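Local coordinates for TlmII (Streptoalloteichus hindustanus, PDB 4HVM), which takes part in tallysomycin biosynthesis and belongs to the condensation-domain family, whose members typically form peptide bonds in nonribosomal peptide synthesis, at residues W24-E29 with A140-L145. Residues are numbered along the deposited sequence; the frame is centred on the assembly and turned at random.
Sequences WRWLRE and AHQMLL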
loop_
_atom_site.group_PDB
_atom_site.type_symbol
_atom_site.label_atom_id
_atom_site.label_comp_id
_atom_site.label_asym_id
_atom_site.label_seq_id
_atom_site.Cartn_x
_atom_site.Cartn_y
_atom_site.Cartn_z
ATOM N N TRP A 24 6.103 -2.125 13.338
ATOM C CA TRP A 24 7.382 -1.897 14.001
ATOM C C TRP A 24 8.079 -3.208 14.354
ATOM O O TRP A 24 9.294 -3.238 14.537
ATOM C CB TRP A 24 7.188 -1.039 15.254
ATOM C CG TRP A 24 8.462 -0.671 15.957
ATOM C CD1 TRP A 24 8.821 -1.001 17.232
ATOM C CD2 TRP A 24 9.545 0.100 15.422
ATOM N NE1 TRP A 24 10.059 -0.482 17.526
ATOM C CE2 TRP A 24 10.526 0.198 16.431
ATOM C CE3 TRP A 24 9.781 0.717 14.190
ATOM C CZ2 TRP A 24 11.724 0.886 16.243
ATOM C CZ3 TRP A 24 10.970 1.399 14.005
ATOM C CH2 TRP A 24 11.926 1.478 15.026
ATOM N N ARG A 25 7.307 -4.287 14.444
ATOM C CA ARG A 25 7.866 -5.594 14.775
ATOM C C ARG A 25 8.826 -6.108 13.706
ATOM O O ARG A 25 9.820 -6.760 14.023
ATOM C CB ARG A 25 6.756 -6.617 15.032
ATOM C CG ARG A 25 6.028 -6.417 16.350
ATOM C CD ARG A 25 5.054 -7.555 16.640
ATOM N NE ARG A 25 4.460 -7.440 17.973
ATOM C CZ ARG A 25 3.292 -6.856 18.232
ATOM N NH1 ARG A 25 2.571 -6.335 17.250
ATOM N NH2 ARG A 25 2.840 -6.795 19.479
ATOM N N TRP A 26 8.533 -5.804 12.444
ATOM C CA TRP A 26 9.383 -6.246 11.342
ATOM C C TRP A 26 10.233 -5.113 10.764
ATOM O O TRP A 26 11.314 -5.355 10.231
ATOM C CB TRP A 26 8.547 -6.905 10.237
ATOM C CG TRP A 26 7.720 -5.946 9.429
ATOM C CD1 TRP A 26 6.487 -5.454 9.749
ATOM C CD2 TRP A 26 8.061 -5.374 8.162
ATOM N NE1 TRP A 26 6.044 -4.604 8.764
ATOM C CE2 TRP A 26 6.992 -4.538 7.777
ATOM C CE3 TRP A 26 9.169 -5.483 7.315
ATOM C CZ2 TRP A 26 7.000 -3.818 6.581
ATOM C CZ3 TRP A 26 9.174 -4.767 6.132
ATOM C CH2 TRP A 26 8.098 -3.948 5.775
ATOM N N LEU A 27 9.746 -3.881 10.879
ATOM C CA LEU A 27 10.447 -2.721 10.330
ATOM C C LEU A 27 11.686 -2.332 11.124
ATOM O O LEU A 27 12.576 -1.660 10.603
ATOM C CB LEU A 27 9.511 -1.517 10.239
ATOM C CG LEU A 27 8.609 -1.475 9.010
ATOM C CD1 LEU A 27 7.673 -0.279 9.058
ATOM C CD2 LEU A 27 9.457 -1.446 7.754
ATOM N N ARG A 28 11.735 -2.744 12.386
ATOM C CA ARG A 28 12.826 -2.362 13.276
ATOM C C ARG A 28 14.173 -2.945 12.843
ATOM O O ARG A 28 15.215 -2.301 12.984
ATOM C CB ARG A 28 12.505 -2.771 14.716
ATOM C CG ARG A 28 13.529 -2.320 15.741
ATOM C CD ARG A 28 13.063 -2.654 17.148
ATOM N NE ARG A 28 12.556 -4.020 17.234
ATOM C CZ ARG A 28 13.326 -5.094 17.377
ATOM N NH1 ARG A 28 14.644 -4.963 17.451
ATOM N NH2 ARG A 28 12.777 -6.300 17.443
ATOM N N GLU A 29 14.147 -4.162 12.309
ATOM C CA GLU A 29 15.374 -4.837 11.894
ATOM C C GLU A 29 15.579 -4.815 10.382
ATOM O O GLU A 29 16.605 -5.274 9.879
ATOM C CB GLU A 29 15.401 -6.273 12.419
ATOM C CG GLU A 29 15.738 -6.384 13.899
ATOM C CD GLU A 29 15.506 -7.779 14.451
ATOM O OE1 GLU A 29 16.347 -8.249 15.246
ATOM O OE2 GLU A 29 14.480 -8.398 14.094
ATOM N N ALA A 140 7.179 9.222 2.540
ATOM C CA ALA A 140 6.729 9.036 3.914
ATOM C C ALA A 140 6.914 7.637 4.485
ATOM O O ALA A 140 6.814 6.637 3.777
ATOM C CB ALA A 140 5.274 9.462 4.045
ATOM N N HIS A 141 7.177 7.592 5.786
ATOM C CA HIS A 141 7.239 6.347 6.538
ATOM C C HIS A 141 5.831 5.764 6.617
ATOM O O HIS A 141 4.867 6.492 6.862
ATOM C CB HIS A 141 7.773 6.638 7.940
ATOM C CG HIS A 141 8.264 5.429 8.671
ATOM N ND1 HIS A 141 7.415 4.471 9.180
ATOM C CD2 HIS A 141 9.517 5.035 8.997
ATOM C CE1 HIS A 141 8.124 3.534 9.782
ATOM N NE2 HIS A 141 9.403 3.852 9.684
ATOM N N GLN A 142 5.713 4.457 6.412
ATOM C CA GLN A 142 4.404 3.809 6.335
ATOM C C GLN A 142 3.672 3.756 7.676
ATOM O O GLN A 142 2.478 3.464 7.722
ATOM C CB GLN A 142 4.531 2.396 5.759
ATOM C CG GLN A 142 5.274 1.428 6.664
ATOM C CD GLN A 142 5.027 -0.020 6.294
ATOM O OE1 GLN A 142 5.684 -0.568 5.408
ATOM N NE2 GLN A 142 4.075 -0.650 6.975
HETATM N N MSE A 143 4.389 4.031 8.761
HETATM C CA MSE A 143 3.785 4.049 10.090
HETATM C C MSE A 143 3.161 5.406 10.400
HETATM O O MSE A 143 2.626 5.624 11.488
HETATM C CB MSE A 143 4.820 3.690 11.157
HETATM C CG MSE A 143 5.195 2.221 11.183
HETATM SE SE MSE A 143 6.518 1.810 12.548
HETATM C CE MSE A 143 5.643 2.652 14.068
ATOM N N LEU A 144 3.245 6.317 9.437
ATOM C CA LEU A 144 2.621 7.626 9.559
ATOM C C LEU A 144 1.532 7.792 8.511
ATOM O O LEU A 144 0.429 8.233 8.818
ATOM C CB LEU A 144 3.658 8.741 9.405
ATOM C CG LEU A 144 4.682 8.901 10.532
ATOM C CD1 LEU A 144 5.443 10.203 10.373
ATOM C CD2 LEU A 144 4.002 8.838 11.889
ATOM N N LEU A 145 1.849 7.431 7.272
ATOM C CA LEU A 145 0.907 7.565 6.168
ATOM C C LEU A 145 0.765 6.261 5.391
ATOM O O LEU A 145 1.758 5.693 4.937
ATOM C CB LEU A 145 1.369 8.673 5.220
ATOM C CG LEU A 145 1.659 10.039 5.843
ATOM C CD1 LEU A 145 2.111 11.027 4.780
ATOM C CD2 LEU A 145 0.439 10.563 6.577
#
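Leu27, near the C-terminal end of helix 18-27, points its CB toward the turn after strand 133-141 and puts a single methyl, CD1, among three successive side chains. That methyl lies 3.8 Å from Gln142 CG and 4.1 Å from Met143 CG, while His141 CE1 approaches the same CD1 to 3.9 Å. No hydrogen bond joins the two segments; around Leu27 the contact is van der Waals packing.

Met143, present as selenomethionine, makes the second junction. Its chain runs extended to the selenium and then bends at chi3, leaving SE 3.8 Å from Trp24 CE3 and the terminal CE near Trp24 CB. The selenium sits 5.1 Å from the centroid of the Trp24 six-membered ring, an oblique Met-aromatic contact. Phe70 and Leu76 also touch Met143. Arg28 CB, four residues on from Trp24, lies over the centre of one indole face.

The sequence from His141 onward probably corresponds to a degenerate HHxxxDG motif of condensation domains, with His141 at the first histidine and Gln142 at the place of the second, usually the active-site one. His141 fixes the turn: its ND1 accepts from Met143 N at 3.1 Å, the N-H...N angle is 160° and the donor is close to the ring plane, while its backbone O receives Leu144 N and Leu145 N.

Gln142 reaches the helix along a different path. Its CG stands between the backbone N and the carbonyl carbon (chi1 67°), and the chain beyond is extended, bringing OE1 to 3.7 Å from Trp26 CZ2, near the plane of the indole and at its edge. The amide and ring planes are 67° apart, which excludes a parallel stack. Leu27 CG packs instead on one face of the Trp26 ring, offset toward the rim.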